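Local coordinates for envelopment polyprotein (Bovine Schmallenberg virus BH80/Germany/2011, PDB 7A56), which probably drives fusion of the viral and host membranes as a class II fusion glycoprotein, captured in its trimeric postfusion form, at residues A[108-113]-A[197-202]; A[114-119]-A[191-196]; A[373-378]-A[411-416]; A[384-389]-A[397-402]. One frame throughout, in Å; residues are numbered along the deposited sequence.

How the contacts relate
Contacts 1 and 2 follow one another along the long strand 98-134, which pairs first with 197-206 and then with 187-192; they touch where Ala113 meets Ser194 and Glu196. Contacts 3 and 4 belong to two facing sheets of the C-terminal domain and touch through Ile411 and Ile389, with contact 4 nested along the chain inside contact 3. Contacts 2 and 3 are the more buried: contact 2 gathers hydroxyls and cations against a second subunit, whereas contact 3 is hydrocarbon and sulfur. Contacts 1 and 4 are partly buried. Contact 1 carries a salt-bridge network, contact 4 mostly isoleucine and valine, and beside each a phosphate lies at a subunit boundary.

Contact 1: residues A[108-113]-A[197-202]; sequences RVINKA and QKDVEV. With PO4 (phosphate ion), chain J.
Val109 and Val200 pack on the better-buried face of this strand pair, their CG2 methyls 4.3 Å apart. On the same face the Lys198 chain lies beside Asn111, whose OD1 comes within 3.3 Å of Lys198 CG, while Asn111 ND2 is bonded to Ser237 and Lys198 NZ to the carbonyl of Ile233. The backbones run almost exactly antiparallel, closed by reciprocal N-H to O bonds at Arg108-Glu201, Ile110-Asp199 and Lys112-Gln197, part of the antiparallel pairing of the long strand 98-134 with strand 197-206. The other face is charged and more open. Arg108, bent at chi3 (70°), swings its guanidinium over the partner strand, and Asp199 OD1 meets NH2 at 3.0 Å in the guanidinium plane. Glu201 CB sits over one face of the group; Glu201 OE1, 3.2 Å from Arg108 NH1, lies well out of its plane and adds charge attraction alone. A long salt bridge from Lys112 NZ to Asp199 OD2 (3.6 Å) extends the network. At the far end Gln197 NE2 donates to O1 of a phosphate, probably from the crystallisation liquor, at 3.2 Å, while Gln197 OE1 accepts from Lys398 of the second subunit; Lys398 and Lys390 of that subunit also bond the phosphate.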
loop_
_atom_site.group_PDB
_atom_site.type_symbol
_atom_site.label_atom_id
_atom_site.label_comp_id
_atom_site.label_asym_id
_atom_site.label_seq_id
_atom_site.Cartn_x
_atom_site.Cartn_y
_atom_site.Cartn_z
ATOM N N ARG A 108 -17.855 13.321 -8.851
ATOM C CA ARG A 108 -17.677 12.135 -7.996
ATOM C C ARG A 108 -16.247 11.641 -8.091
ATOM O O ARG A 108 -15.652 11.604 -9.175
ATOM C CB ARG A 108 -18.685 11.053 -8.386
ATOM C CG ARG A 108 -18.489 9.715 -7.589
ATOM C CD ARG A 108 -19.613 8.716 -8.008
ATOM N NE ARG A 108 -19.389 8.254 -9.385
ATOM C CZ ARG A 108 -20.169 8.544 -10.425
ATOM N NH1 ARG A 108 -21.257 9.284 -10.258
ATOM N NH2 ARG A 108 -19.861 8.069 -11.634
ATOM N N VAL A 109 -15.658 11.323 -6.935
ATOM C CA VAL A 109 -14.404 10.584 -6.879
ATOM C C VAL A 109 -14.580 9.542 -5.782
ATOM O O VAL A 109 -14.803 9.904 -4.619
ATOM C CB VAL A 109 -13.187 11.443 -6.530
ATOM C CG1 VAL A 109 -11.997 10.516 -6.381
ATOM C CG2 VAL A 109 -12.882 12.545 -7.631
ATOM N N ILE A 110 -14.467 8.271 -6.136
ATOM C CA ILE A 110 -14.404 7.201 -5.105
ATOM C C ILE A 110 -13.509 6.080 -5.612
ATOM O O ILE A 110 -13.315 5.921 -6.821
ATOM C CB ILE A 110 -15.761 6.588 -4.766
ATOM C CG1 ILE A 110 -16.323 5.961 -6.011
ATOM C CG2 ILE A 110 -16.721 7.607 -4.187
ATOM C CD1 ILE A 110 -17.279 4.882 -5.674
ATOM N N ASN A 111 -12.939 5.300 -4.684
ATOM C CA ASN A 111 -12.284 4.074 -5.111
ATOM C C ASN A 111 -13.222 2.911 -4.746
ATOM O O ASN A 111 -14.068 3.026 -3.855
ATOM C CB ASN A 111 -10.883 3.898 -4.464
ATOM C CG ASN A 111 -9.769 4.700 -5.179
ATOM O OD1 ASN A 111 -9.869 4.992 -6.359
ATOM N ND2 ASN A 111 -8.693 4.991 -4.466
ATOM N N LYS A 112 -13.138 1.820 -5.488
ATOM C CA LYS A 112 -14.050 0.716 -5.165
ATOM C C LYS A 112 -13.413 -0.592 -5.576
ATOM O O LYS A 112 -12.573 -0.628 -6.488
ATOM C CB LYS A 112 -15.412 0.855 -5.869
ATOM C CG LYS A 112 -15.358 0.808 -7.357
ATOM C CD LYS A 112 -16.761 1.102 -7.974
ATOM C CE LYS A 112 -16.694 1.203 -9.509
ATOM N NZ LYS A 112 -17.982 1.647 -10.152
ATOM N N ALA A 113 -13.812 -1.674 -4.892
ATOM C CA ALA A 113 -13.448 -3.014 -5.348
ATOM C C ALA A 113 -14.533 -4.004 -4.887
ATOM O O ALA A 113 -15.355 -3.710 -3.998
ATOM C CB ALA A 113 -12.054 -3.427 -4.830
ATOM N N GLN A 197 -10.539 0.062 -8.480
ATOM C CA GLN A 197 -10.587 1.018 -9.595
ATOM C C GLN A 197 -11.096 2.354 -9.089
ATOM O O GLN A 197 -11.822 2.428 -8.095
ATOM C CB GLN A 197 -11.463 0.473 -10.746
ATOM C CG GLN A 197 -12.918 0.254 -10.377
ATOM C CD GLN A 197 -13.627 -0.470 -11.488
ATOM O OE1 GLN A 197 -13.365 -1.657 -11.717
ATOM N NE2 GLN A 197 -14.491 0.240 -12.226
ATOM N N LYS A 198 -10.678 3.425 -9.771
ATOM C CA LYS A 198 -11.236 4.739 -9.537
ATOM C C LYS A 198 -12.538 4.896 -10.292
ATOM O O LYS A 198 -12.717 4.354 -11.388
ATOM C CB LYS A 198 -10.266 5.826 -10.035
ATOM C CG LYS A 198 -8.895 5.652 -9.462
ATOM C CD LYS A 198 -8.000 6.724 -9.979
ATOM C CE LYS A 198 -6.627 6.430 -9.454
ATOM N NZ LYS A 198 -5.844 5.449 -10.381
ATOM N N ASP A 199 -13.463 5.640 -9.692
ATOM C CA ASP A 199 -14.709 6.011 -10.341
ATOM C C ASP A 199 -14.804 7.541 -10.261
ATOM O O ASP A 199 -15.053 8.085 -9.174
ATOM C CB ASP A 199 -15.867 5.298 -9.629
ATOM C CG ASP A 199 -17.247 5.671 -10.189
ATOM O OD1 ASP A 199 -17.347 6.413 -11.187
ATOM O OD2 ASP A 199 -18.256 5.205 -9.617
ATOM N N VAL A 200 -14.567 8.226 -11.393
ATOM C CA VAL A 200 -14.450 9.691 -11.420
ATOM C C VAL A 200 -15.433 10.222 -12.446
ATOM O O VAL A 200 -15.460 9.764 -13.604
ATOM C CB VAL A 200 -13.013 10.173 -11.740
ATOM C CG1 VAL A 200 -12.931 11.723 -11.849
ATOM C CG2 VAL A 200 -12.053 9.678 -10.681
ATOM N N GLU A 201 -16.247 11.180 -12.019
ATOM C CA GLU A 201 -17.149 11.856 -12.922
ATOM C C GLU A 201 -16.875 13.342 -12.849
ATOM O O GLU A 201 -16.777 13.918 -11.754
ATOM C CB GLU A 201 -18.594 11.537 -12.551
ATOM C CG GLU A 201 -19.650 12.257 -13.460
ATOM C CD GLU A 201 -21.056 12.082 -12.888
ATOM O OE1 GLU A 201 -21.203 12.135 -11.644
ATOM O OE2 GLU A 201 -21.992 11.860 -13.661
ATOM N N VAL A 202 -16.849 13.986 -14.017
ATOM C CA VAL A 202 -16.552 15.420 -14.075
ATOM C C VAL A 202 -17.617 16.094 -14.915
ATOM O O VAL A 202 -18.187 15.480 -15.823
ATOM C CB VAL A 202 -15.155 15.704 -14.667
ATOM C CG1 VAL A 202 -14.078 15.019 -13.831
ATOM C CG2 VAL A 202 -15.102 15.291 -16.117
HETATM P P PO4 J . -16.225 -0.810 -15.612
HETATM O O1 PO4 J . -16.853 -0.673 -14.252
HETATM O O2 PO4 J . -16.494 -2.211 -16.145
HETATM O O3 PO4 J . -14.734 -0.566 -15.578
HETATM O O4 PO4 J . -16.816 0.227 -16.536
HETATM O O HOH W 1 -22.493 8.473 -13.563
#

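Contact 2: residues A[114-119]-A[191-196]; sequences SYRFLY and KKSSIE
Ser194 OG receives the backbone N-H of Ser114 at 3.0 Å and passes its own hydrogen to Ile195 O. The hydroxyl stands between its backbone N and carbonyl carbon (chi1 71°), which turns it toward 114-119. One residue back, Ser193 N donates to Ser114 O at 2.8 Å, almost straight but from above the carbonyl plane. Arg116 and Lys191 then exchange two backbone bonds. Between these hydrogen-bonded places Tyr115 lays one ring face against the backbone of Lys192, a CH-pi contact with Lys192 CA 3.9 Å from the ring centroid. The ring is held at its far end by Tyr115 OH bonding Pro239 O. Leu118 presses both methyls on Lys191 CB, CD1 at 3.8 Å. The Arg116 and Lys191 chains run side by side, and both cations reach acids: Arg116 forms a salt bridge with Glu311 of the second subunit, Lys191 one with Asp256. The second subunit also bonds Ser114 OG through Asp394 and packs on Ser193 with Tyr396, so this edge belongs to the trimer interface. Water joins Tyr115 O to Ser193 OG. Beyond the paired residues, Leu118 and Tyr119 both face Ile189 on the neighbouring strand, a classic beta bulge in the long strand 98-134.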
loop_
_atom_site.group_PDB
_atom_site.type_symbol
_atom_site.label_atom_id
_atom_site.label_comp_id
_atom_site.label_asym_id
_atom_site.label_seq_id
_atom_site.Cartn_x
_atom_site.Cartn_y
_atom_site.Cartn_z
ATOM N N SER A 114 -14.579 -5.145 -5.577
ATOM C CA SER A 114 -15.456 -6.233 -5.205
ATOM C C SER A 114 -14.806 -7.044 -4.087
ATOM O O SER A 114 -13.576 -7.125 -3.971
ATOM C CB SER A 114 -15.740 -7.164 -6.399
ATOM O OG SER A 114 -16.098 -6.370 -7.550
ATOM N N TYR A 115 -15.650 -7.655 -3.263
ATOM C CA TYR A 115 -15.203 -8.546 -2.190
ATOM C C TYR A 115 -16.055 -9.799 -2.206
ATOM O O TYR A 115 -17.217 -9.784 -2.645
ATOM C CB TYR A 115 -15.299 -7.861 -0.804
ATOM C CG TYR A 115 -14.234 -6.790 -0.585
ATOM C CD1 TYR A 115 -14.242 -5.573 -1.334
ATOM C CD2 TYR A 115 -13.214 -6.978 0.350
ATOM C CE1 TYR A 115 -13.242 -4.623 -1.129
ATOM C CE2 TYR A 115 -12.241 -6.050 0.578
ATOM C CZ TYR A 115 -12.259 -4.839 -0.188
ATOM O OH TYR A 115 -11.264 -3.903 -0.009
ATOM N N ARG A 116 -15.476 -10.883 -1.662
ATOM C CA ARG A 116 -16.200 -12.144 -1.580
ATOM C C ARG A 116 -16.168 -12.727 -0.168
ATOM O O ARG A 116 -15.192 -12.616 0.592
ATOM C CB ARG A 116 -15.687 -13.204 -2.562
ATOM C CG ARG A 116 -14.283 -13.588 -2.369
ATOM C CD ARG A 116 -13.941 -14.793 -3.254
ATOM N NE ARG A 116 -12.508 -15.077 -3.185
ATOM C CZ ARG A 116 -11.967 -16.036 -2.441
ATOM N NH1 ARG A 116 -10.646 -16.215 -2.436
ATOM N NH2 ARG A 116 -12.745 -16.838 -1.722
ATOM N N PHE A 117 -17.277 -13.369 0.155
ATOM C CA PHE A 117 -17.480 -13.818 1.514
ATOM C C PHE A 117 -16.545 -14.984 1.811
ATOM O O PHE A 117 -16.457 -15.936 1.016
ATOM C CB PHE A 117 -18.929 -14.220 1.721
ATOM C CG PHE A 117 -19.145 -14.940 3.025
ATOM C CD1 PHE A 117 -19.299 -14.236 4.209
ATOM C CD2 PHE A 117 -19.185 -16.330 3.057
ATOM C CE1 PHE A 117 -19.502 -14.942 5.415
ATOM C CE2 PHE A 117 -19.369 -16.986 4.235
ATOM C CZ PHE A 117 -19.551 -16.281 5.394
ATOM N N LEU A 118 -15.844 -14.901 2.953
ATOM C CA LEU A 118 -14.992 -15.995 3.435
ATOM C C LEU A 118 -15.619 -16.817 4.562
ATOM O O LEU A 118 -15.718 -18.034 4.420
ATOM C CB LEU A 118 -13.632 -15.467 3.920
ATOM C CG LEU A 118 -12.792 -14.734 2.878
ATOM C CD1 LEU A 118 -11.461 -14.408 3.575
ATOM C CD2 LEU A 118 -12.616 -15.555 1.617
ATOM N N TYR A 119 -16.039 -16.187 5.667
ATOM C CA TYR A 119 -16.533 -16.994 6.785
ATOM C C TYR A 119 -17.146 -16.057 7.821
ATOM O O TYR A 119 -16.919 -14.847 7.797
ATOM C CB TYR A 119 -15.395 -17.824 7.411
ATOM C CG TYR A 119 -14.235 -16.958 7.920
ATOM C CD1 TYR A 119 -14.348 -16.278 9.145
ATOM C CD2 TYR A 119 -13.021 -16.876 7.204
ATOM C CE1 TYR A 119 -13.323 -15.548 9.646
ATOM C CE2 TYR A 119 -11.979 -16.105 7.670
ATOM C CZ TYR A 119 -12.136 -15.440 8.888
ATOM O OH TYR A 119 -11.129 -14.641 9.376
ATOM N N LYS A 191 -12.841 -11.140 1.488
ATOM C CA LYS A 191 -11.561 -10.907 0.836
ATOM C C LYS A 191 -11.781 -10.106 -0.459
ATOM O O LYS A 191 -12.730 -10.383 -1.209
ATOM C CB LYS A 191 -10.895 -12.231 0.504
ATOM C CG LYS A 191 -9.448 -12.089 0.074
ATOM C CD LYS A 191 -8.900 -13.486 -0.244
ATOM C CE LYS A 191 -7.401 -13.438 -0.447
ATOM N NZ LYS A 191 -6.770 -14.813 -0.583
ATOM N N LYS A 192 -10.841 -9.214 -0.766
ATOM C CA LYS A 192 -10.901 -8.443 -2.044
ATOM C C LYS A 192 -10.806 -9.408 -3.228
ATOM O O LYS A 192 -9.960 -10.316 -3.231
ATOM C CB LYS A 192 -9.752 -7.435 -2.057
ATOM C CG LYS A 192 -9.722 -6.477 -3.309
ATOM C CD LYS A 192 -8.898 -5.208 -3.004
ATOM C CE LYS A 192 -7.452 -5.548 -2.806
ATOM N NZ LYS A 192 -6.702 -4.443 -2.116
ATOM N N SER A 193 -11.732 -9.271 -4.203
ATOM C CA SER A 193 -11.876 -10.221 -5.304
ATOM C C SER A 193 -11.890 -9.523 -6.666
ATOM O O SER A 193 -12.486 -10.040 -7.621
ATOM C CB SER A 193 -13.140 -11.077 -5.116
ATOM O OG SER A 193 -14.331 -10.273 -5.082
ATOM N N SER A 194 -11.247 -8.353 -6.764
ATOM C CA SER A 194 -11.044 -7.626 -8.020
ATOM C C SER A 194 -9.856 -6.695 -7.813
ATOM O O SER A 194 -9.387 -6.488 -6.684
ATOM C CB SER A 194 -12.279 -6.815 -8.433
ATOM O OG SER A 194 -12.436 -5.702 -7.568
ATOM N N ILE A 195 -9.349 -6.141 -8.907
ATOM C CA ILE A 195 -8.503 -4.965 -8.743
ATOM C C ILE A 195 -9.367 -3.819 -8.209
ATOM O O ILE A 195 -10.604 -3.792 -8.375
ATOM C CB ILE A 195 -7.837 -4.610 -10.089
ATOM C CG1 ILE A 195 -6.725 -3.558 -9.911
ATOM C CG2 ILE A 195 -8.916 -4.224 -11.100
ATOM C CD1 ILE A 195 -5.758 -3.406 -11.142
ATOM N N GLU A 196 -8.744 -2.884 -7.511
ATOM C CA GLU A 196 -9.556 -1.729 -7.188
ATOM C C GLU A 196 -9.531 -0.789 -8.385
ATOM O O GLU A 196 -8.654 -0.887 -9.237
ATOM C CB GLU A 196 -9.046 -1.009 -5.932
ATOM C CG GLU A 196 -7.661 -0.309 -6.063
ATOM C CD GLU A 196 -7.322 0.498 -4.793
ATOM O OE1 GLU A 196 -7.018 -0.127 -3.763
ATOM O OE2 GLU A 196 -7.371 1.751 -4.790
HETATM O O HOH W 2 -17.328 -11.185 -5.469
#

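Contact 3: residues A[373-378]-A[411-416]; sequences MACALK and IKLNCP
Met373 O takes the backbone N-H of Leu413 at 2.8 Å, and the return bond runs from Met373 N to Leu413 O. Cys375 and Ile411 repeat the exchange two residues on, the bond from Cys375 N to Ile411 O being essentially straight (179°). These antiparallel strands are the central pair of one four-stranded sheet in a C-terminal beta sandwich, consistent with the immunoglobulin-like domain III of class II fusion proteins; the strands are twisted, their directions 145° apart. The face that carries Met373, Cys375, Leu377, Ile411, Leu413 and Cys415 turns inward and meets Ile389, Val422 and Val424 of the second sheet. On it, Ile411 reaches across to two residues of the partner strand: CG1 touches Cys375 CB at 3.8 Å and CD1 meets Leu377 CD1 at 4.0 Å, with CG1 placed between the backbone N and carbonyl carbon (chi1 65°). Met373 begins along Leu413, CB to CB at 4.0 Å, then bends at chi2 and carries its sulfur away from 411-416, where Tyr367 and Pro435 take over its packing. Two disulfides tie the pair to other parts of the chain. Cys375 is joined to Cys363 on the adjacent strand 356-365, and Cys415 to Cys393. Opposite the apolar side, Lys412 lies against the Tyr396 ring in a cation-pi contact and bonds Gln312 O. Sulfur also meets hydrocarbon directly across the strands: Leu413 CD1 comes within 3.6 Å of Cys375 SG, and Cys415 SG within 4.0 Å of Met373 CG.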
loop_
_atom_site.group_PDB
_atom_site.type_symbol
_atom_site.label_atom_id
_atom_site.label_comp_id
_atom_site.label_asym_id
_atom_site.label_seq_id
_atom_site.Cartn_x
_atom_site.Cartn_y
_atom_site.Cartn_z
ATOM N N MET A 373 -12.363 8.234 19.403
ATOM C CA MET A 373 -13.335 9.232 19.804
ATOM C C MET A 373 -14.233 9.457 18.594
ATOM O O MET A 373 -13.770 9.958 17.574
ATOM C CB MET A 373 -12.594 10.491 20.235
ATOM C CG MET A 373 -13.454 11.639 20.654
ATOM S SD MET A 373 -14.501 11.243 22.039
ATOM C CE MET A 373 -13.352 11.077 23.420
ATOM N N ALA A 374 -15.496 9.042 18.669
ATOM C CA ALA A 374 -16.391 9.147 17.515
ATOM C C ALA A 374 -17.182 10.446 17.621
ATOM O O ALA A 374 -17.778 10.725 18.675
ATOM C CB ALA A 374 -17.336 7.940 17.461
ATOM N N CYS A 375 -17.183 11.251 16.550
ATOM C CA CYS A 375 -17.926 12.510 16.555
ATOM C C CYS A 375 -18.974 12.510 15.453
ATOM O O CYS A 375 -18.665 12.210 14.299
ATOM C CB CYS A 375 -16.996 13.721 16.369
ATOM S SG CYS A 375 -15.799 13.987 17.733
ATOM N N ALA A 376 -20.212 12.843 15.821
ATOM C CA ALA A 376 -21.264 13.202 14.874
ATOM C C ALA A 376 -21.326 14.722 14.732
ATOM O O ALA A 376 -21.481 15.446 15.721
ATOM C CB ALA A 376 -22.622 12.663 15.336
ATOM N N LEU A 377 -21.225 15.194 13.507
ATOM C CA LEU A 377 -21.363 16.600 13.178
ATOM C C LEU A 377 -22.644 16.819 12.379
ATOM O O LEU A 377 -22.968 16.040 11.468
ATOM C CB LEU A 377 -20.151 17.077 12.363
ATOM C CG LEU A 377 -18.839 17.323 13.129
ATOM C CD1 LEU A 377 -18.203 16.035 13.615
ATOM C CD2 LEU A 377 -17.840 18.061 12.252
ATOM N N LYS A 378 -23.346 17.907 12.690
ATOM C CA LYS A 378 -24.325 18.476 11.767
ATOM C C LYS A 378 -23.743 19.746 11.138
ATOM O O LYS A 378 -23.432 20.712 11.856
ATOM C CB LYS A 378 -25.650 18.766 12.476
ATOM C CG LYS A 378 -26.398 17.513 12.919
ATOM C CD LYS A 378 -27.890 17.670 12.683
ATOM C CE LYS A 378 -28.674 16.529 13.304
ATOM N NZ LYS A 378 -29.045 16.762 14.740
ATOM N N ILE A 411 -17.032 11.407 12.019
ATOM C CA ILE A 411 -15.582 11.277 11.898
ATOM C C ILE A 411 -15.056 10.532 13.114
ATOM O O ILE A 411 -15.683 10.507 14.174
ATOM C CB ILE A 411 -14.852 12.633 11.808
ATOM C CG1 ILE A 411 -14.993 13.442 13.094
ATOM C CG2 ILE A 411 -15.267 13.400 10.552
ATOM C CD1 ILE A 411 -14.449 14.860 12.942
ATOM N N LYS A 412 -13.875 9.939 12.955
ATOM C CA LYS A 412 -13.197 9.271 14.058
ATOM C C LYS A 412 -11.925 10.040 14.391
ATOM O O LYS A 412 -11.239 10.536 13.487
ATOM C CB LYS A 412 -12.899 7.814 13.703
ATOM C CG LYS A 412 -11.999 7.093 14.671
ATOM C CD LYS A 412 -11.840 5.623 14.284
ATOM C CE LYS A 412 -10.944 5.403 13.053
ATOM N NZ LYS A 412 -10.440 3.972 12.948
ATOM N N LEU A 413 -11.672 10.213 15.687
ATOM C CA LEU A 413 -10.540 10.970 16.206
ATOM C C LEU A 413 -9.700 10.117 17.143
ATOM O O LEU A 413 -10.192 9.207 17.815
ATOM C CB LEU A 413 -10.992 12.223 16.965
ATOM C CG LEU A 413 -11.849 13.214 16.169
ATOM C CD1 LEU A 413 -12.244 14.353 17.101
ATOM C CD2 LEU A 413 -11.157 13.714 14.896
ATOM N N ASN A 414 -8.432 10.438 17.193
ATOM C CA ASN A 414 -7.512 9.816 18.128
ATOM C C ASN A 414 -7.071 10.934 19.054
ATOM O O ASN A 414 -6.225 11.746 18.676
ATOM C CB ASN A 414 -6.336 9.179 17.396
ATOM C CG ASN A 414 -5.234 8.739 18.330
ATOM O OD1 ASN A 414 -4.135 9.320 18.355
ATOM N ND2 ASN A 414 -5.507 7.692 19.094
ATOM N N CYS A 415 -7.680 10.996 20.265
ATOM C CA CYS A 415 -7.430 12.047 21.243
ATOM C C CYS A 415 -6.590 11.520 22.402
ATOM O O CYS A 415 -6.826 10.408 22.893
ATOM C CB CYS A 415 -8.733 12.622 21.818
ATOM S SG CYS A 415 -9.888 13.357 20.686
ATOM N N PRO A 416 -5.632 12.308 22.875
ATOM C CA PRO A 416 -4.801 11.864 23.994
ATOM C C PRO A 416 -5.625 11.750 25.268
ATOM O O PRO A 416 -6.667 12.399 25.427
ATOM C CB PRO A 416 -3.738 12.967 24.112
ATOM C CG PRO A 416 -3.846 13.770 22.877
ATOM C CD PRO A 416 -5.257 13.647 22.400
#

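Contact 4: residues A[384-389]-A[397-402]. With PO4 (phosphate ion), chain B.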
loop_
_atom_site.group_PDB
_atom_site.type_symbol
_atom_site.label_atom_id
_atom_site.label_comp_id
_atom_site.label_asym_id
_atom_site.label_seq_id
_atom_site.Cartn_x
_atom_site.Cartn_y
_atom_site.Cartn_z
ATOM N N ILE A 384 -22.063 22.366 -2.557
ATOM C CA ILE A 384 -21.235 21.181 -2.706
ATOM C C ILE A 384 -19.795 21.632 -2.742
ATOM O O ILE A 384 -19.463 22.608 -3.418
ATOM C CB ILE A 384 -21.606 20.451 -4.005
ATOM C CG1 ILE A 384 -23.054 19.938 -3.922
ATOM C CG2 ILE A 384 -20.563 19.329 -4.305
ATOM C CD1 ILE A 384 -23.607 19.490 -5.273
ATOM N N GLY A 385 -18.918 20.940 -2.021
ATOM C CA GLY A 385 -17.523 21.352 -2.054
ATOM C C GLY A 385 -16.663 20.355 -1.291
ATOM O O GLY A 385 -17.101 19.250 -0.959
ATOM N N SER A 386 -15.442 20.762 -1.026
ATOM C CA SER A 386 -14.477 19.921 -0.338
ATOM C C SER A 386 -13.783 20.836 0.651
ATOM O O SER A 386 -13.382 21.928 0.278
ATOM C CB SER A 386 -13.458 19.330 -1.319
ATOM O OG SER A 386 -12.523 18.516 -0.618
ATOM N N CYS A 387 -13.683 20.428 1.914
ATOM C CA CYS A 387 -13.119 21.267 2.957
ATOM C C CYS A 387 -11.957 20.594 3.652
ATOM O O CYS A 387 -11.980 19.395 3.892
ATOM C CB CYS A 387 -14.151 21.581 4.035
ATOM S SG CYS A 387 -15.442 22.622 3.455
ATOM N N SER A 388 -10.998 21.392 4.079
ATOM C CA SER A 388 -10.027 20.891 5.048
ATOM C C SER A 388 -10.696 20.593 6.401
ATOM O O SER A 388 -11.454 21.415 6.928
ATOM C CB SER A 388 -8.934 21.937 5.230
ATOM O OG SER A 388 -7.801 21.341 5.788
ATOM N N ILE A 389 -10.421 19.432 6.990
ATOM C CA ILE A 389 -10.920 19.157 8.337
ATOM C C ILE A 389 -9.713 19.098 9.268
ATOM O O ILE A 389 -8.691 18.474 8.940
ATOM C CB ILE A 389 -11.822 17.897 8.369
ATOM C CG1 ILE A 389 -12.350 17.641 9.793
ATOM C CG2 ILE A 389 -11.178 16.656 7.713
ATOM C CD1 ILE A 389 -13.523 16.633 9.842
ATOM N N ILE A 397 -9.092 11.500 8.327
ATOM C CA ILE A 397 -9.244 12.117 7.014
ATOM C C ILE A 397 -8.633 13.501 7.122
ATOM O O ILE A 397 -8.669 14.131 8.192
ATOM C CB ILE A 397 -10.716 12.250 6.521
ATOM C CG1 ILE A 397 -11.556 13.045 7.550
ATOM C CG2 ILE A 397 -11.274 10.842 6.176
ATOM C CD1 ILE A 397 -12.990 13.272 7.164
ATOM N N LYS A 398 -8.125 14.007 5.982
ATOM C CA LYS A 398 -7.636 15.393 5.928
ATOM C C LYS A 398 -8.603 16.339 5.231
ATOM O O LYS A 398 -8.600 17.530 5.530
ATOM C CB LYS A 398 -6.266 15.469 5.213
ATOM C CG LYS A 398 -5.161 14.618 5.831
ATOM C CD LYS A 398 -4.883 15.091 7.278
ATOM C CE LYS A 398 -4.419 16.567 7.366
ATOM N NZ LYS A 398 -4.100 16.963 8.810
ATOM N N ILE A 399 -9.486 15.823 4.390
ATOM C CA ILE A 399 -10.459 16.670 3.704
ATOM C C ILE A 399 -11.772 15.916 3.738
ATOM O O ILE A 399 -11.798 14.676 3.774
ATOM C CB ILE A 399 -10.025 16.993 2.251
ATOM C CG1 ILE A 399 -10.016 15.732 1.437
ATOM C CG2 ILE A 399 -8.620 17.549 2.201
ATOM C CD1 ILE A 399 -10.026 16.008 -0.050
ATOM N N ILE A 400 -12.866 16.669 3.771
ATOM C CA ILE A 400 -14.204 16.098 3.839
ATOM C C ILE A 400 -15.083 16.759 2.777
ATOM O O ILE A 400 -15.069 17.986 2.609
ATOM C CB ILE A 400 -14.811 16.255 5.256
ATOM C CG1 ILE A 400 -16.056 15.357 5.446
ATOM C CG2 ILE A 400 -15.052 17.752 5.561
ATOM C CD1 ILE A 400 -16.579 15.337 6.907
ATOM N N ALA A 401 -15.858 15.946 2.054
ATOM C CA ALA A 401 -16.778 16.519 1.077
ATOM C C ALA A 401 -18.019 17.018 1.799
ATOM O O ALA A 401 -18.562 16.330 2.650
ATOM C CB ALA A 401 -17.180 15.485 0.030
ATOM N N VAL A 402 -18.469 18.219 1.452
ATOM C CA VAL A 402 -19.669 18.800 2.043
ATOM C C VAL A 402 -20.742 18.900 0.968
ATOM O O VAL A 402 -20.454 19.061 -0.236
ATOM C CB VAL A 402 -19.417 20.180 2.708
ATOM C CG1 VAL A 402 -18.335 20.036 3.826
ATOM C CG2 VAL A 402 -19.009 21.262 1.698
HETATM P P PO4 B . -2.509 19.985 10.098
HETATM O O1 PO4 B . -1.232 19.347 10.574
HETATM O O2 PO4 B . -3.523 19.975 11.234
HETATM O O3 PO4 B . -3.092 19.269 8.901
HETATM O O4 PO4 B . -2.220 21.401 9.662
HETATM O O HOH W 3 -6.646 16.810 10.065
#
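Cys387 and Ile400 hold each other by two backbone bonds, Cys387 N to Ile400 O and Ile400 N to Cys387 O, each 2.9 Å. Gly385 and Val402 repeat the pattern at the next hydrogen-bonded pair, and Ile389 N closes the other end on Lys398 O at 3.0 Å, nearly straight (173°) though the donor stands above the carbonyl plane. A water also joins the same two residues, accepting from Lys398 NZ at 2.8 Å and donating to Ile389 O. Lys398 bends at chi2 and chi3 (both near -60°), which brings its ammonium beside that water. The ammonium also bonds Gln197 of the third subunit; a phosphate lies close by, but the modelled separation is too short to be trusted. The pair forms the edge of a four-stranded sheet, strand 399-402 outermost within this chain, next to 385-391 and then 422-426, in the C-terminal beta sandwich. One face of it is filled by branched side chains. Ile389 CG2 rests on Ile397 CG1 at 3.6 Å, and Ile389 CB stands 4.3 Å from Ile400 CG2; Val424 and Val426 cover this group from the neighbouring strand. Cys387 SG, in its disulfide with Cys427, touches Val402 CG1 at 3.9 Å, and Val402 continues onto Leu379 and Thr381. On the opposite face Ser386 OG lies against Ile399 CD1 at 3.6 Å. Leu218 of the third subunit packs on both of these residues, while Ile195 of that subunit meets Lys398.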